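Local coordinates for protein C-glycoside 3-oxidase (Microbacterium trichothecenolyticum, PDB 7DVE) that oxidises the C3 hydroxyl of the sugar in C-glycosides such as isoorientin and mangiferin, using FAD and molecular oxygen and releasing hydrogen peroxide, at residues D110-A115 with M398-T403; L295-Q300 with G440-Y445; A374-A379 with S405-A410. One frame throughout, in Å; residues are numbered along the deposited sequence.

Contact 1: D110-A115 with M398-T403; sequences DGLPVA and MQLHYT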
loop_
_atom_site.group_PDB
_atom_site.type_symbol
_atom_site.label_atom_id
_atom_site.label_comp_id
_atom_site.label_asym_id
_atom_site.label_seq_id
_atom_site.Cartn_x
_atom_site.Cartn_y
_atom_site.Cartn_z
ATOM N N ASP A 110 -4.677 -17.600 -14.592
ATOM C CA ASP A 110 -3.499 -16.737 -14.558
ATOM C C ASP A 110 -2.855 -16.726 -13.180
ATOM O O ASP A 110 -1.622 -16.681 -13.066
ATOM C CB ASP A 110 -3.868 -15.316 -14.982
ATOM C CG ASP A 110 -4.509 -15.280 -16.350
ATOM O OD1 ASP A 110 -3.770 -15.329 -17.356
ATOM O OD2 ASP A 110 -5.759 -15.214 -16.430
ATOM N N GLY A 111 -3.671 -16.750 -12.126
ATOM C CA GLY A 111 -3.203 -16.545 -10.758
ATOM C C GLY A 111 -2.516 -15.201 -10.558
ATOM O O GLY A 111 -2.530 -14.306 -11.406
ATOM N N LEU A 112 -1.896 -15.086 -9.379
ATOM C CA LEU A 112 -1.069 -13.943 -8.998
ATOM C C LEU A 112 0.294 -14.476 -8.570
ATOM O O LEU A 112 0.604 -14.527 -7.371
ATOM C CB LEU A 112 -1.729 -13.144 -7.878
ATOM C CG LEU A 112 -3.041 -12.415 -8.214
ATOM C CD1 LEU A 112 -3.628 -11.794 -6.946
ATOM C CD2 LEU A 112 -2.772 -11.324 -9.245
ATOM N N PRO A 113 1.136 -14.887 -9.524
ATOM C CA PRO A 113 2.352 -15.640 -9.136
ATOM C C PRO A 113 3.248 -14.912 -8.144
ATOM O O PRO A 113 3.800 -15.571 -7.255
ATOM C CB PRO A 113 3.067 -15.908 -10.478
ATOM C CG PRO A 113 2.186 -15.382 -11.572
ATOM C CD PRO A 113 0.853 -14.990 -10.972
ATOM N N VAL A 114 3.380 -13.580 -8.227
ATOM C CA VAL A 114 4.236 -12.857 -7.285
ATOM C C VAL A 114 3.449 -11.971 -6.306
ATOM O O VAL A 114 3.951 -10.933 -5.853
ATOM C CB VAL A 114 5.294 -12.015 -8.038
ATOM C CG1 VAL A 114 6.258 -12.929 -8.797
ATOM C CG2 VAL A 114 4.628 -10.983 -8.961
ATOM N N ALA A 115 2.232 -12.368 -5.949
ATOM C CA ALA A 115 1.569 -11.788 -4.784
ATOM C C ALA A 115 2.507 -11.841 -3.589
ATOM O O ALA A 115 3.036 -12.905 -3.264
ATOM C CB ALA A 115 0.274 -12.550 -4.467
ATOM N N MET A 398 -3.903 -19.902 1.980
ATOM C CA MET A 398 -4.588 -19.227 0.885
ATOM C C MET A 398 -4.457 -19.981 -0.428
ATOM O O MET A 398 -3.419 -20.574 -0.740
ATOM C CB MET A 398 -4.072 -17.792 0.664
ATOM C CG MET A 398 -3.657 -17.011 1.886
ATOM S SD MET A 398 -2.888 -15.440 1.418
ATOM C CE MET A 398 -3.309 -14.457 2.868
ATOM N N GLN A 399 -5.537 -19.925 -1.196
ATOM C CA GLN A 399 -5.564 -20.309 -2.595
ATOM C C GLN A 399 -6.059 -19.087 -3.349
ATOM O O GLN A 399 -7.058 -18.474 -2.958
ATOM C CB GLN A 399 -6.470 -21.527 -2.845
ATOM C CG GLN A 399 -6.678 -21.815 -4.315
ATOM C CD GLN A 399 -5.384 -22.253 -4.995
ATOM O OE1 GLN A 399 -4.638 -23.072 -4.442
ATOM N NE2 GLN A 399 -5.105 -21.711 -6.193
ATOM N N LEU A 400 -5.324 -18.691 -4.376
ATOM C CA LEU A 400 -5.626 -17.494 -5.144
ATOM C C LEU A 400 -6.296 -17.907 -6.448
ATOM O O LEU A 400 -5.787 -18.780 -7.165
ATOM C CB LEU A 400 -4.355 -16.684 -5.416
ATOM C CG LEU A 400 -3.704 -15.911 -4.250
ATOM C CD1 LEU A 400 -2.627 -14.945 -4.760
ATOM C CD2 LEU A 400 -4.735 -15.181 -3.404
ATOM N N HIS A 401 -7.443 -17.295 -6.742
ATOM C CA HIS A 401 -8.170 -17.518 -7.986
ATOM C C HIS A 401 -8.158 -16.212 -8.771
ATOM O O HIS A 401 -8.655 -15.192 -8.285
ATOM C CB HIS A 401 -9.609 -17.963 -7.721
ATOM C CG HIS A 401 -9.735 -19.319 -7.091
ATOM N ND1 HIS A 401 -9.830 -20.475 -7.836
ATOM C CD2 HIS A 401 -9.857 -19.697 -5.797
ATOM C CE1 HIS A 401 -9.967 -21.511 -7.028
ATOM N NE2 HIS A 401 -9.988 -21.068 -5.785
ATOM N N TYR A 402 -7.627 -16.248 -9.988
ATOM C CA TYR A 402 -7.410 -15.001 -10.704
ATOM C C TYR A 402 -7.329 -15.271 -12.196
ATOM O O TYR A 402 -6.501 -16.070 -12.648
ATOM C CB TYR A 402 -6.144 -14.328 -10.226
ATOM C CG TYR A 402 -6.109 -12.843 -10.455
ATOM C CD1 TYR A 402 -6.845 -11.971 -9.647
ATOM C CD2 TYR A 402 -5.333 -12.302 -11.476
ATOM C CE1 TYR A 402 -6.799 -10.606 -9.854
ATOM C CE2 TYR A 402 -5.293 -10.947 -11.694
ATOM C CZ TYR A 402 -6.017 -10.098 -10.879
ATOM O OH TYR A 402 -5.956 -8.737 -11.101
ATOM N N THR A 403 -8.170 -14.582 -12.952
ATOM C CA THR A 403 -8.246 -14.740 -14.391
ATOM C C THR A 403 -8.253 -13.358 -15.036
ATOM O O THR A 403 -8.878 -12.423 -14.531
ATOM C CB THR A 403 -9.498 -15.569 -14.806
ATOM O OG1 THR A 403 -10.705 -15.020 -14.222
ATOM C CG2 THR A 403 -9.339 -17.026 -14.362
#
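The backbones of G111 and Y402 come within 4.5 Å of each other at their CA atoms, and G111 N donates to Y402 O at 3.0 Å. G111 has a positive phi (59°), a conformation that favours glycine, and its CA lies against Y402 CB. The main side-chain contact is a CH-pi interaction: L112 CD2 sits over one face of the Y402 ring, 3.6 Å from its centroid and offset toward the rim. With CG anti to the backbone N, the tyrosine's chi1 of -156° lays the ring under that methyl, while its OH bonds to D297 N. A leucine suits this spot because CD2 covers the ring while CB (3.7 Å) and the other methyl, CD1, lie against L400 CD1, the side chains crossing at about a right angle. The 110-115 loop thus packs on the end of strand 396-401, which pairs with strand 382-386 in a two-stranded antiparallel sheet of this GMC oxidoreductase. L112 to A115 form a type I beta turn, closed by A115 N to L112 O, and the small A115 CB reaches the same L400 CD1 at 3.8 Å. At the other end, D110 OD2 lies 3.3 Å from T403 CA and accepts from L404 N.

Contact 2: L295-Q300 with G440-Y445; sequences LNDQAQ and GASLHY. With FAD (flavin-adenine dinucleotide), chain C.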
loop_
_atom_site.group_PDB
_atom_site.type_symbol
_atom_site.label_atom_id
_atom_site.label_comp_id
_atom_site.label_asym_id
_atom_site.label_seq_id
_atom_site.Cartn_x
_atom_site.Cartn_y
_atom_site.Cartn_z
ATOM N N LEU A 295 -11.224 -9.516 -5.617
ATOM C CA LEU A 295 -9.792 -9.264 -5.526
ATOM C C LEU A 295 -9.239 -8.735 -6.847
ATOM O O LEU A 295 -9.464 -9.324 -7.909
ATOM C CB LEU A 295 -9.075 -10.575 -5.164
ATOM C CG LEU A 295 -7.534 -10.702 -5.308
ATOM C CD1 LEU A 295 -6.845 -9.630 -4.555
ATOM C CD2 LEU A 295 -7.024 -12.071 -4.881
ATOM N N ASN A 296 -8.466 -7.651 -6.788
ATOM C CA ASN A 296 -7.878 -7.154 -8.025
ATOM C C ASN A 296 -6.471 -6.612 -7.807
ATOM O O ASN A 296 -6.214 -5.841 -6.873
ATOM C CB ASN A 296 -8.769 -6.096 -8.701
ATOM C CG ASN A 296 -9.101 -4.900 -7.789
ATOM O OD1 ASN A 296 -8.624 -3.772 -8.012
ATOM N ND2 ASN A 296 -9.974 -5.136 -6.796
ATOM N N ASP A 297 -5.574 -7.050 -8.677
ATOM C CA ASP A 297 -4.219 -6.543 -8.828
ATOM C C ASP A 297 -4.191 -5.604 -10.037
ATOM O O ASP A 297 -5.094 -5.623 -10.878
ATOM C CB ASP A 297 -3.255 -7.733 -8.973
ATOM C CG ASP A 297 -1.858 -7.352 -9.426
ATOM O OD1 ASP A 297 -1.097 -6.771 -8.618
ATOM O OD2 ASP A 297 -1.486 -7.715 -10.572
ATOM N N GLN A 298 -3.169 -4.752 -10.099
ATOM C CA GLN A 298 -2.999 -3.801 -11.202
ATOM C C GLN A 298 -1.866 -4.298 -12.099
ATOM O O GLN A 298 -0.686 -4.153 -11.755
ATOM C CB GLN A 298 -2.707 -2.389 -10.684
ATOM C CG GLN A 298 -3.847 -1.693 -9.905
ATOM C CD GLN A 298 -3.342 -0.431 -9.187
ATOM O OE1 GLN A 298 -2.145 -0.148 -9.220
ATOM N NE2 GLN A 298 -4.241 0.319 -8.537
ATOM N N ALA A 299 -2.218 -4.879 -13.250
ATOM C CA ALA A 299 -1.197 -5.318 -14.204
ATOM C C ALA A 299 -0.225 -4.174 -14.485
ATOM O O ALA A 299 -0.639 -3.033 -14.709
ATOM C CB ALA A 299 -1.854 -5.804 -15.498
ATOM N N GLN A 300 1.077 -4.479 -14.438
ATOM C CA GLN A 300 2.129 -3.468 -14.463
ATOM C C GLN A 300 3.025 -3.689 -15.672
ATOM O O GLN A 300 3.500 -4.813 -15.908
ATOM C CB GLN A 300 2.954 -3.525 -13.180
ATOM C CG GLN A 300 4.133 -2.548 -13.144
ATOM C CD GLN A 300 4.915 -2.573 -11.831
ATOM O OE1 GLN A 300 4.899 -3.553 -11.075
ATOM N NE2 GLN A 300 5.615 -1.499 -11.571
ATOM N N GLY A 440 0.436 -9.699 -9.789
ATOM C CA GLY A 440 0.804 -9.479 -8.411
ATOM C C GLY A 440 1.978 -8.546 -8.235
ATOM O O GLY A 440 2.191 -8.040 -7.124
ATOM N N ALA A 441 2.736 -8.283 -9.299
ATOM C CA ALA A 441 3.925 -7.460 -9.175
ATOM C C ALA A 441 3.616 -6.040 -8.720
ATOM O O ALA A 441 4.480 -5.414 -8.118
ATOM C CB ALA A 441 4.673 -7.420 -10.500
ATOM N N SER A 442 2.406 -5.519 -8.975
ATOM C CA SER A 442 2.106 -4.143 -8.580
ATOM C C SER A 442 2.065 -3.962 -7.066
ATOM O O SER A 442 2.211 -2.835 -6.592
ATOM C CB SER A 442 0.765 -3.677 -9.184
ATOM O OG SER A 442 -0.345 -4.238 -8.501
ATOM N N LEU A 443 1.881 -5.046 -6.306
ATOM C CA LEU A 443 1.687 -5.021 -4.858
ATOM C C LEU A 443 0.521 -4.145 -4.442
ATOM O O LEU A 443 0.447 -3.736 -3.286
ATOM C CB LEU A 443 2.941 -4.575 -4.120
ATOM C CG LEU A 443 4.252 -5.159 -4.632
ATOM C CD1 LEU A 443 5.367 -4.215 -4.231
ATOM C CD2 LEU A 443 4.473 -6.551 -4.083
ATOM N N HIS A 444 -0.390 -3.852 -5.368
ATOM C CA HIS A 444 -1.618 -3.101 -5.108
ATOM C C HIS A 444 -2.785 -4.079 -5.218
ATOM O O HIS A 444 -3.272 -4.360 -6.317
ATOM C CB HIS A 444 -1.769 -1.955 -6.108
ATOM C CG HIS A 444 -0.576 -1.062 -6.190
ATOM N ND1 HIS A 444 -0.408 -0.146 -7.206
ATOM C CD2 HIS A 444 0.479 -0.894 -5.353
ATOM C CE1 HIS A 444 0.719 0.521 -7.011
ATOM N NE2 HIS A 444 1.268 0.095 -5.890
ATOM N N TYR A 445 -3.221 -4.617 -4.088
ATOM C CA TYR A 445 -4.309 -5.591 -4.062
ATOM C C TYR A 445 -5.520 -4.937 -3.388
ATOM O O TYR A 445 -5.456 -4.546 -2.216
ATOM C CB TYR A 445 -3.889 -6.887 -3.356
ATOM C CG TYR A 445 -2.474 -7.372 -3.706
ATOM C CD1 TYR A 445 -1.973 -7.313 -5.015
ATOM C CD2 TYR A 445 -1.646 -7.890 -2.726
ATOM C CE1 TYR A 445 -0.673 -7.738 -5.316
ATOM C CE2 TYR A 445 -0.366 -8.313 -3.011
ATOM C CZ TYR A 445 0.129 -8.233 -4.295
ATOM O OH TYR A 445 1.426 -8.671 -4.529
HETATM P PA FAD C . 0.630 -3.373 4.986
HETATM O O1A FAD C . 0.902 -4.720 4.428
HETATM O O2A FAD C . 1.447 -2.227 4.524
HETATM O O5B FAD C . 0.762 -3.613 6.575
HETATM C C5B FAD C . -0.022 -4.637 7.193
HETATM C C4B FAD C . 0.674 -5.139 8.432
HETATM O O4B FAD C . -0.235 -6.117 9.019
HETATM C C3B FAD C . 1.952 -5.923 8.073
HETATM O O3B FAD C . 3.043 -5.385 8.847
HETATM C C2B FAD C . 1.589 -7.336 8.554
HETATM O O2B FAD C . 2.716 -8.017 9.110
HETATM C C1B FAD C . 0.599 -7.065 9.669
HETATM N N9A FAD C . -0.225 -8.293 9.967
HETATM C C8A FAD C . -0.865 -8.964 8.996
HETATM N N7A FAD C . -1.517 -9.992 9.551
HETATM C C5A FAD C . -1.282 -9.973 10.865
HETATM C C6A FAD C . -1.715 -10.770 11.852
HETATM N N6A FAD C . -2.510 -11.776 11.490
HETATM N N1A FAD C . -1.375 -10.573 13.140
HETATM C C2A FAD C . -0.539 -9.495 13.439
HETATM N N3A FAD C . -0.106 -8.663 12.390
HETATM C C4A FAD C . -0.486 -8.918 11.126
HETATM N N1 FAD C . 2.012 1.879 -2.643
HETATM C C2 FAD C . 1.655 3.130 -3.116
HETATM O O2 FAD C . 0.538 3.551 -2.837
HETATM N N3 FAD C . 2.551 3.873 -3.902
HETATM C C4 FAD C . 3.841 3.365 -4.171
HETATM O O4 FAD C . 4.629 4.038 -4.844
HETATM C C4X FAD C . 4.183 2.107 -3.688
HETATM N N5 FAD C . 5.383 1.534 -3.957
HETATM C C5X FAD C . 5.725 0.363 -3.347
HETATM C C6 FAD C . 7.016 -0.180 -3.497
HETATM C C7 FAD C . 7.410 -1.341 -2.843
HETATM C C7M FAD C . 8.842 -1.905 -3.023
HETATM C C8 FAD C . 6.498 -1.999 -2.016
HETATM C C8M FAD C . 6.920 -3.289 -1.287
HETATM C C9 FAD C . 5.207 -1.474 -1.865
HETATM C C9A FAD C . 4.808 -0.300 -2.530
HETATM N N10 FAD C . 3.558 0.201 -2.402
HETATM C C10 FAD C . 3.256 1.391 -2.926
HETATM C "C1'" FAD C . 2.475 -0.507 -1.662
HETATM C "C2'" FAD C . 2.261 -0.045 -0.215
HETATM O "O2'" FAD C . 3.417 -0.418 0.555
HETATM C "C3'" FAD C . 0.945 -0.661 0.366
HETATM O "O3'" FAD C . -0.180 -0.227 -0.411
HETATM C "C4'" FAD C . 0.688 -0.178 1.795
HETATM O "O4'" FAD C . 1.793 -0.518 2.618
HETATM C "C5'" FAD C . -0.590 -0.848 2.370
HETATM O "O5'" FAD C . -0.712 -0.568 3.779
HETATM P P FAD C . -1.541 -1.501 4.810
HETATM O O1P FAD C . -1.300 -1.118 6.228
HETATM O O2P FAD C . -2.924 -1.516 4.289
HETATM O O3P FAD C . -0.916 -2.993 4.766
HETATM O O HOH W 1 0.737 -6.558 -11.334
#
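D297 turns its CG anti to the backbone N (chi1 168°), carrying the carboxylate to the turn at 440-443, while the neighbouring Q298 runs extended beyond CG to the ring of H444. The D297 carboxylate is gripped from opposite faces, each donor well out of its plane: S442 OG donates to D297 OD1 at 2.6 Å, and G440 N donates to D297 OD2 at 2.9 Å. An aspartate suits this place because its two acceptors serve two donors of one type I beta turn. G440 has a positive phi (93°) at which a side chain would press on the preceding carbonyl, which explains the glycine. S442 also accepts from H444 N, an ST turn, so its hydroxyl joins the carboxylate to the backbone of the histidine. A water donates to D297 OD2 and Q298 O and accepts from S442 N. Y445 presents its ring edge to D297 OD1, with CE1 at 3.5 Å, and its OH donates to G440 O on a lone pair and in the carbonyl plane.

H444, the probable proton acceptor, gives its ND1 hydrogen to Q298 OE1 at 2.7 Å. The glutamine oxygen lies in the ring plane, yet the amide and ring planes stand 89° apart, and the donor approaches from above the carbonyl plane. Q298 NE2 is held in turn by C487 O and T485 OG1, which fixes the amide's orientation. With ND1 committed as donor to a neutral amide, NE2 is the ring nitrogen nearer the flavin, 3.8 Å from FAD N1, consistent with a base positioned to take the substrate's hydroxyl proton.

Contact 3: A374-A379 with S405-A410; sequences AKDLQA and SDRDHA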
loop_
_atom_site.group_PDB
_atom_site.type_symbol
_atom_site.label_atom_id
_atom_site.label_comp_id
_atom_site.label_asym_id
_atom_site.label_seq_id
_atom_site.Cartn_x
_atom_site.Cartn_y
_atom_site.Cartn_z
ATOM N N ALA A 374 -6.254 -0.798 -14.773
ATOM C CA ALA A 374 -7.393 -1.138 -13.935
ATOM C C ALA A 374 -7.896 -2.538 -14.293
ATOM O O ALA A 374 -7.892 -2.932 -15.461
ATOM C CB ALA A 374 -8.513 -0.119 -14.124
ATOM N N LYS A 375 -8.314 -3.292 -13.279
ATOM C CA LYS A 375 -8.767 -4.657 -13.482
ATOM C C LYS A 375 -10.244 -4.681 -13.866
ATOM O O LYS A 375 -11.043 -3.875 -13.377
ATOM C CB LYS A 375 -8.554 -5.483 -12.213
ATOM C CG LYS A 375 -8.857 -6.994 -12.376
ATOM C CD LYS A 375 -8.043 -7.681 -13.475
ATOM C CE LYS A 375 -8.262 -9.221 -13.480
ATOM N NZ LYS A 375 -9.650 -9.670 -13.893
ATOM N N ASP A 376 -10.592 -5.579 -14.781
ATOM C CA ASP A 376 -11.978 -5.976 -14.986
ATOM C C ASP A 376 -12.409 -6.797 -13.777
ATOM O O ASP A 376 -12.029 -7.967 -13.647
ATOM C CB ASP A 376 -12.095 -6.783 -16.276
ATOM C CG ASP A 376 -13.514 -7.276 -16.549
ATOM O OD1 ASP A 376 -14.372 -7.217 -15.648
ATOM O OD2 ASP A 376 -13.770 -7.716 -17.686
ATOM N N LEU A 377 -13.200 -6.202 -12.893
ATOM C CA LEU A 377 -13.527 -6.862 -11.635
ATOM C C LEU A 377 -14.418 -8.080 -11.852
ATOM O O LEU A 377 -15.342 -8.065 -12.670
ATOM C CB LEU A 377 -14.194 -5.872 -10.683
ATOM C CG LEU A 377 -13.336 -4.634 -10.371
ATOM C CD1 LEU A 377 -14.039 -3.758 -9.377
ATOM C CD2 LEU A 377 -12.005 -5.036 -9.834
ATOM N N GLN A 378 -14.127 -9.145 -11.114
ATOM C CA GLN A 378 -14.833 -10.409 -11.249
ATOM C C GLN A 378 -15.132 -10.970 -9.869
ATOM O O GLN A 378 -14.332 -10.819 -8.943
ATOM C CB GLN A 378 -14.014 -11.416 -12.064
ATOM C CG GLN A 378 -13.810 -11.005 -13.514
ATOM C CD GLN A 378 -12.892 -11.947 -14.276
ATOM O OE1 GLN A 378 -11.762 -12.217 -13.861
ATOM N NE2 GLN A 378 -13.368 -12.435 -15.403
ATOM N N ALA A 379 -16.307 -11.585 -9.728
ATOM C CA ALA A 379 -16.622 -12.279 -8.484
ATOM C C ALA A 379 -15.649 -13.422 -8.222
ATOM O O ALA A 379 -15.292 -13.680 -7.063
ATOM C CB ALA A 379 -18.058 -12.806 -8.510
ATOM N N SER A 405 -9.636 -11.335 -18.036
ATOM C CA SER A 405 -10.646 -11.353 -19.081
ATOM C C SER A 405 -10.069 -10.745 -20.360
ATOM O O SER A 405 -8.970 -10.178 -20.370
ATOM C CB SER A 405 -11.901 -10.599 -18.632
ATOM O OG SER A 405 -11.676 -9.198 -18.633
ATOM N N ASP A 406 -10.827 -10.879 -21.454
ATOM C CA ASP A 406 -10.434 -10.277 -22.724
ATOM C C ASP A 406 -10.312 -8.764 -22.617
ATOM O O ASP A 406 -9.470 -8.150 -23.293
ATOM C CB ASP A 406 -11.453 -10.640 -23.782
ATOM C CG ASP A 406 -11.843 -12.098 -23.713
ATOM O OD1 ASP A 406 -12.501 -12.468 -22.700
ATOM O OD2 ASP A 406 -11.495 -12.865 -24.637
ATOM N N ARG A 407 -11.130 -8.139 -21.765
ATOM C CA ARG A 407 -10.991 -6.707 -21.550
ATOM C C ARG A 407 -9.667 -6.398 -20.868
ATOM O O ARG A 407 -9.020 -5.389 -21.184
ATOM C CB ARG A 407 -12.195 -6.174 -20.751
ATOM C CG ARG A 407 -13.553 -6.420 -21.449
ATOM C CD ARG A 407 -14.726 -5.527 -20.938
ATOM N NE ARG A 407 -15.034 -5.736 -19.524
ATOM C CZ ARG A 407 -15.997 -5.118 -18.843
ATOM N NH1 ARG A 407 -16.824 -4.255 -19.429
ATOM N NH2 ARG A 407 -16.135 -5.371 -17.541
ATOM N N ASP A 408 -9.240 -7.256 -19.935
ATOM C CA ASP A 408 -7.923 -7.082 -19.320
ATOM C C ASP A 408 -6.828 -7.090 -20.379
ATOM O O ASP A 408 -5.956 -6.219 -20.386
ATOM C CB ASP A 408 -7.661 -8.182 -18.286
ATOM C CG ASP A 408 -8.589 -8.091 -17.085
ATOM O OD1 ASP A 408 -8.730 -6.981 -16.542
ATOM O OD2 ASP A 408 -9.168 -9.128 -16.684
ATOM N N HIS A 409 -6.881 -8.054 -21.308
ATOM C CA HIS A 409 -5.827 -8.182 -22.315
ATOM C C HIS A 409 -5.820 -6.993 -23.266
ATOM O O HIS A 409 -4.751 -6.496 -23.650
ATOM C CB HIS A 409 -6.009 -9.478 -23.101
ATOM C CG HIS A 409 -5.518 -10.699 -22.387
ATOM N ND1 HIS A 409 -6.337 -11.775 -22.105
ATOM C CD2 HIS A 409 -4.286 -11.035 -21.937
ATOM C CE1 HIS A 409 -5.634 -12.710 -21.490
ATOM N NE2 HIS A 409 -4.387 -12.289 -21.382
ATOM N N ALA A 410 -7.011 -6.547 -23.672
ATOM C CA ALA A 410 -7.134 -5.359 -24.512
ATOM C C ALA A 410 -6.538 -4.126 -23.831
ATOM O O ALA A 410 -5.784 -3.357 -24.452
ATOM C CB ALA A 410 -8.616 -5.140 -24.869
HETATM O O HOH W 2 -6.336 -5.200 -16.106
#
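D376 and R407 meet in a side-on salt bridge. R407 NE reaches D376 OD2 at 3.0 Å and R407 NH2 reaches D376 OD1 at 3.2 Å, both oxygens lying in the guanidinium plane while the carboxylate is turned 63° against it. S405 OG donates to the same D376 OD2 at 2.7 Å, from the opposite face of the carboxylate. The aspartate's extended first torsion (chi1 178°) carries its short side chain from the loop to the start of the helix. Replacing D376 by an alanine would probably leave the R407 guanidinium without its loop carboxylate and the S405 hydroxyl without its acceptor.

These partners sit at the first turn of helix 406-424, where S405 is the N-cap. S405 and D408 form a capping box: S405 N donates to D408 OD2 at 2.6 Å, and D408 N returns a weak bond to S405 OG. Serine and aspartate suit these positions because their short polar side chains can accept from amides that the first helical turn leaves without backbone partners. D408 also faces the loop. Its OD1 takes D376 N on the syn lone pair at 2.9 Å, and a water links that oxygen to A374 O. K375, bent at chi2 and chi4, curls back so that NZ makes a salt bridge to D408 OD2 at 2.9 Å. That ammonium is positioned by D376 O, T403 O and a second carboxylate, D381.

The three contacts adjoin, with centres about 10 Å apart for contacts 1 and 2, about 12 Å for contacts 2 and 3, and about 14 Å for contacts 1 and 3. Along the chain contact 1 alternates with each of the others, while both segments of contact 3 fall between those of contact 2. Segments 295-300, 374-379 and 440-445 lie at or near the ends of strands 300-307, 366-373 and 427-436 of one antiparallel sheet. Strand 396-401 is followed, after a short loop, by helix 406-424, joining contacts 1 and 3. Y402 ties contact 1 to contact 2, and K375 ties contact 3 to contact 1. Packing thus continues from the helix start near the surface to the loop carrying H444 beside the flavin.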